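Local coordinates for hypothetical protein Atu2144 (Agrobacterium tumefaciens, PDB 2ODF) that is of unknown function but belongs to the N-formylglutamate amidohydrolase family, and so probably hydrolyses an amide bond in a small substrate, at residues 21-33 with 141-154. Sequence-based numbering, arbitrary orientation.
Sequences AAAKGDVLLVCEH and RQAAGRKVVVVTIH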
loop_
_atom_site.group_PDB
_atom_site.type_symbol
_atom_site.label_atom_id
_atom_site.label_comp_id
_atom_site.label_asym_id
_atom_site.label_seq_id
_atom_site.Cartn_x
_atom_site.Cartn_y
_atom_site.Cartn_z
ATOM N N ALA A 21 -1.088 -4.641 25.198
ATOM C CA ALA A 21 -1.533 -3.356 24.619
ATOM C C ALA A 21 -1.476 -2.221 25.646
ATOM O O ALA A 21 -1.015 -1.097 25.365
ATOM C CB ALA A 21 -2.955 -3.490 24.048
ATOM N N ALA A 22 -1.908 -2.522 26.862
ATOM C CA ALA A 22 -1.915 -1.537 27.921
ATOM C C ALA A 22 -0.667 -1.574 28.811
ATOM O O ALA A 22 -0.733 -1.190 29.941
ATOM C CB ALA A 22 -3.197 -1.671 28.768
ATOM N N ALA A 23 0.481 -1.997 28.302
ATOM C CA ALA A 23 1.717 -1.966 29.095
ATOM C C ALA A 23 2.130 -0.533 29.481
ATOM O O ALA A 23 1.906 0.416 28.739
ATOM C CB ALA A 23 2.867 -2.652 28.345
ATOM N N LYS A 24 2.767 -0.416 30.638
ATOM C CA LYS A 24 3.278 0.853 31.154
ATOM C C LYS A 24 4.668 1.176 30.638
ATOM O O LYS A 24 5.159 2.274 30.861
ATOM C CB LYS A 24 3.431 0.780 32.666
ATOM C CG LYS A 24 2.176 0.667 33.469
ATOM C CD LYS A 24 2.574 0.625 34.944
ATOM C CE LYS A 24 1.371 0.496 35.871
ATOM N NZ LYS A 24 1.740 0.440 37.327
ATOM N N GLY A 25 5.340 0.195 30.040
ATOM C CA GLY A 25 6.739 0.346 29.630
ATOM C C GLY A 25 6.970 1.288 28.456
ATOM O O GLY A 25 6.131 1.392 27.574
ATOM N N ASP A 26 8.126 1.957 28.452
ATOM C CA ASP A 26 8.513 2.865 27.368
ATOM C C ASP A 26 8.847 2.118 26.054
ATOM O O ASP A 26 8.693 2.674 24.961
ATOM C CB ASP A 26 9.754 3.696 27.749
ATOM C CG ASP A 26 9.563 4.554 29.003
ATOM O OD1 ASP A 26 8.414 4.979 29.311
ATOM O OD2 ASP A 26 10.594 4.805 29.675
ATOM N N VAL A 27 9.303 0.869 26.143
ATOM C CA VAL A 27 9.694 0.117 24.951
ATOM C C VAL A 27 8.455 -0.402 24.166
ATOM O O VAL A 27 7.493 -0.902 24.750
ATOM C CB VAL A 27 10.660 -1.029 25.313
ATOM C CG1 VAL A 27 10.873 -1.954 24.168
ATOM C CG2 VAL A 27 12.013 -0.453 25.777
ATOM N N LEU A 28 8.470 -0.201 22.849
ATOM C CA LEU A 28 7.448 -0.753 21.942
ATOM C C LEU A 28 8.144 -1.773 21.061
ATOM O O LEU A 28 9.018 -1.422 20.235
ATOM C CB LEU A 28 6.822 0.351 21.088
ATOM C CG LEU A 28 5.702 -0.054 20.097
ATOM C CD1 LEU A 28 4.526 -0.795 20.756
ATOM C CD2 LEU A 28 5.201 1.168 19.261
ATOM N N LEU A 29 7.815 -3.039 21.294
ATOM C CA LEU A 29 8.423 -4.143 20.596
ATOM C C LEU A 29 7.639 -4.425 19.320
ATOM O O LEU A 29 6.393 -4.419 19.336
ATOM C CB LEU A 29 8.457 -5.390 21.473
ATOM C CG LEU A 29 9.358 -5.331 22.720
ATOM C CD1 LEU A 29 8.931 -6.345 23.832
ATOM C CD2 LEU A 29 10.836 -5.481 22.325
ATOM N N VAL A 30 8.382 -4.655 18.233
ATOM C CA VAL A 30 7.827 -4.908 16.888
ATOM C C VAL A 30 8.503 -6.144 16.276
ATOM O O VAL A 30 9.734 -6.247 16.258
ATOM C CB VAL A 30 8.005 -3.675 15.956
ATOM C CG1 VAL A 30 7.424 -3.956 14.543
ATOM C CG2 VAL A 30 7.392 -2.398 16.646
ATOM N N CYS A 31 7.702 -7.071 15.777
ATOM C CA CYS A 31 8.215 -8.309 15.195
ATOM C C CYS A 31 7.510 -8.610 13.875
ATOM O O CYS A 31 6.450 -9.240 13.848
ATOM C CB CYS A 31 8.046 -9.469 16.193
ATOM S SG CYS A 31 8.960 -10.908 15.712
ATOM N N GLU A 32 8.106 -8.128 12.780
ATOM C CA GLU A 32 7.542 -8.283 11.439
ATOM C C GLU A 32 7.594 -9.742 10.927
ATOM O O GLU A 32 6.702 -10.182 10.195
ATOM C CB GLU A 32 8.265 -7.377 10.447
ATOM C CG GLU A 32 8.366 -5.920 10.825
ATOM C CD GLU A 32 9.671 -5.606 11.485
ATOM O OE1 GLU A 32 10.034 -6.337 12.429
ATOM O OE2 GLU A 32 10.334 -4.638 11.075
ATOM N N HIS A 33 8.599 -10.500 11.362
ATOM C CA HIS A 33 8.796 -11.872 10.873
ATOM C C HIS A 33 8.427 -12.929 11.894
ATOM O O HIS A 33 9.009 -14.010 11.917
ATOM C CB HIS A 33 10.237 -12.066 10.377
ATOM C CG HIS A 33 10.634 -11.121 9.279
ATOM N ND1 HIS A 33 11.945 -10.824 8.999
ATOM C CD2 HIS A 33 9.889 -10.371 8.428
ATOM C CE1 HIS A 33 12.003 -9.956 8.000
ATOM N NE2 HIS A 33 10.767 -9.649 7.646
ATOM N N ARG A 141 0.605 6.993 22.401
ATOM C CA ARG A 141 1.653 7.203 23.426
ATOM C C ARG A 141 2.110 8.677 23.459
ATOM O O ARG A 141 2.258 9.303 24.525
ATOM C CB ARG A 141 2.839 6.270 23.167
ATOM C CG ARG A 141 2.583 4.770 23.361
ATOM C CD ARG A 141 2.249 4.370 24.777
ATOM N NE ARG A 141 1.592 3.050 24.833
ATOM C CZ ARG A 141 2.223 1.883 24.770
ATOM N NH1 ARG A 141 3.536 1.834 24.644
ATOM N NH2 ARG A 141 1.540 0.748 24.827
ATOM N N GLN A 142 2.321 9.255 22.288
ATOM C CA GLN A 142 2.830 10.615 22.235
ATOM C C GLN A 142 1.806 11.607 22.778
ATOM O O GLN A 142 2.175 12.604 23.425
ATOM C CB GLN A 142 3.294 10.980 20.831
ATOM C CG GLN A 142 4.376 10.013 20.330
ATOM C CD GLN A 142 5.466 10.634 19.501
ATOM O OE1 GLN A 142 5.497 10.451 18.287
ATOM N NE2 GLN A 142 6.403 11.335 20.157
ATOM N N ALA A 143 0.529 11.306 22.545
ATOM C CA ALA A 143 -0.570 12.123 23.051
ATOM C C ALA A 143 -0.670 12.110 24.597
ATOM O O ALA A 143 -1.178 13.057 25.195
ATOM C CB ALA A 143 -1.899 11.655 22.412
ATOM N N ALA A 144 -0.200 11.034 25.224
ATOM C CA ALA A 144 -0.165 10.908 26.666
ATOM C C ALA A 144 1.170 11.391 27.233
ATOM O O ALA A 144 1.432 11.228 28.432
ATOM C CB ALA A 144 -0.413 9.440 27.081
ATOM N N GLY A 145 2.006 11.964 26.367
ATOM C CA GLY A 145 3.321 12.456 26.736
ATOM C C GLY A 145 4.365 11.412 27.072
ATOM O O GLY A 145 5.378 11.740 27.698
ATOM N N ARG A 146 4.174 10.183 26.646
ATOM C CA ARG A 146 5.008 9.087 27.065
ATOM C C ARG A 146 6.193 8.920 26.166
ATOM O O ARG A 146 6.113 9.158 25.018
ATOM C CB ARG A 146 4.217 7.791 27.101
ATOM C CG ARG A 146 3.163 7.797 28.162
ATOM C CD ARG A 146 2.599 6.487 28.548
ATOM N NE ARG A 146 3.437 5.335 28.387
ATOM C CZ ARG A 146 2.963 4.103 28.349
ATOM N NH1 ARG A 146 1.684 3.897 28.454
ATOM N NH2 ARG A 146 3.745 3.066 28.167
ATOM N N LYS A 147 7.290 8.485 26.727
ATOM C CA LYS A 147 8.455 8.087 25.962
ATOM C C LYS A 147 8.118 6.823 25.147
ATOM O O LYS A 147 7.390 5.945 25.619
ATOM C CB LYS A 147 9.607 7.856 26.932
ATOM C CG LYS A 147 10.990 7.545 26.335
ATOM C CD LYS A 147 11.974 7.285 27.486
ATOM C CE LYS A 147 13.368 6.939 27.039
ATOM N NZ LYS A 147 14.218 6.443 28.173
ATOM N N VAL A 148 8.568 6.792 23.894
ATOM C CA VAL A 148 8.470 5.597 23.039
ATOM C C VAL A 148 9.852 5.227 22.523
ATOM O O VAL A 148 10.575 6.088 22.018
ATOM C CB VAL A 148 7.576 5.812 21.813
ATOM C CG1 VAL A 148 7.528 4.521 21.004
ATOM C CG2 VAL A 148 6.171 6.287 22.229
ATOM N N VAL A 149 10.237 3.972 22.720
ATOM C CA VAL A 149 11.516 3.452 22.263
ATOM C C VAL A 149 11.153 2.283 21.335
ATOM O O VAL A 149 10.555 1.281 21.764
ATOM C CB VAL A 149 12.433 2.954 23.417
ATOM C CG1 VAL A 149 13.743 2.340 22.863
ATOM C CG2 VAL A 149 12.754 4.075 24.466
ATOM N N VAL A 150 11.474 2.432 20.055
ATOM C CA VAL A 150 11.021 1.460 19.047
ATOM C C VAL A 150 12.064 0.387 18.916
ATOM O O VAL A 150 13.183 0.654 18.512
ATOM C CB VAL A 150 10.741 2.143 17.682
ATOM C CG1 VAL A 150 10.272 1.099 16.597
ATOM C CG2 VAL A 150 9.708 3.252 17.873
ATOM N N VAL A 151 11.685 -0.849 19.218
ATOM C CA VAL A 151 12.653 -1.936 19.223
ATOM C C VAL A 151 12.086 -3.044 18.371
ATOM O O VAL A 151 11.047 -3.594 18.712
ATOM C CB VAL A 151 12.912 -2.475 20.651
ATOM C CG1 VAL A 151 13.901 -3.669 20.588
ATOM C CG2 VAL A 151 13.421 -1.350 21.585
ATOM N N THR A 152 12.747 -3.358 17.263
ATOM C CA THR A 152 12.338 -4.495 16.434
ATOM C C THR A 152 13.216 -5.732 16.706
ATOM O O THR A 152 14.420 -5.635 17.000
ATOM C CB THR A 152 12.318 -4.148 14.935
ATOM O OG1 THR A 152 13.636 -4.172 14.404
ATOM C CG2 THR A 152 11.750 -2.748 14.682
ATOM N N ILE A 153 12.581 -6.898 16.622
ATOM C CA ILE A 153 13.227 -8.168 16.975
ATOM C C ILE A 153 13.217 -9.118 15.793
ATOM O O ILE A 153 12.148 -9.470 15.263
ATOM C CB ILE A 153 12.493 -8.872 18.167
ATOM C CG1 ILE A 153 12.356 -7.946 19.385
ATOM C CG2 ILE A 153 13.152 -10.190 18.512
ATOM C CD1 ILE A 153 13.664 -7.474 20.014
ATOM N N HIS A 154 14.411 -9.558 15.409
ATOM C CA HIS A 154 14.629 -10.403 14.248
ATOM C C HIS A 154 15.587 -11.553 14.609
ATOM O O HIS A 154 16.378 -11.446 15.569
ATOM C CB HIS A 154 15.277 -9.614 13.109
ATOM C CG HIS A 154 14.348 -8.670 12.406
ATOM N ND1 HIS A 154 13.848 -7.531 13.000
ATOM C CD2 HIS A 154 13.825 -8.708 11.158
ATOM C CE1 HIS A 154 13.075 -6.896 12.133
ATOM N NE2 HIS A 154 13.032 -7.599 11.016
HETATM O O HOH W 1 5.112 -0.499 25.840
HETATM O O HOH W 2 6.173 5.165 28.005
HETATM O O HOH W 3 13.014 3.975 28.914
HETATM O O HOH W 4 11.011 -9.748 12.611
#
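Val27 to Val30 pair in parallel register with Val149 to Thr152, and five backbone hydrogen bonds run from Val149 N to Asp26 O through to Ile153 N to Val30 O. The straightest joins Leu28 N to Val149 O (2.8 Å, 178° at the hydrogen). Packing is dense on the face of Val27, Leu29, Val149 and Val151: Val27 CG1 meets Val151 CG2 at 3.7 Å, while Leu29 CD2 lies against Val151 CG1 (4.0 Å) and also touches Ile153 CG1. With CG1 anti to the backbone N (chi1 178°), Val151 turns CG1 to Leu29 and CG2 to Val27. Just past the end of strand 27-31, His33 meets His154, still on strand 149-156, in an offset edge-to-face pair, the edge of the His154 ring toward the face of His33, planes 82° apart, and water 4 bridges His33 N and Ile153 O.

The N-terminal end is looser and wetter. Arg146 lays the edge of its guanidinium against the carbonyls of the turn before Val27: NH2 donates to Ala23 O (3.3 Å) and weakly to Gly25 O. Arg141 CD sits over the centre of one face of that guanidinium. Arg141 NH2 is held mainly by a hydrogen bond to Thr76 OG1 and adds a weak one to Ala21 O (3.2 Å); its NH1 gives to water 1, which also links Gly25 O and Val27 O. Asp26 and Lys147 stop short of a salt bridge, OD2 and NZ being 4.3 Å apart with water 3 between them.

A Schellman motif at Gly145 ends helix 116-143 and leads the chain into strand 149-156. Helix 116-143 covers Leu28 and Val30, helix 62-73 packs on Leu29 and Ile153, and strands 77-80 and 220-227 flank this central parallel pair of the mixed sheet.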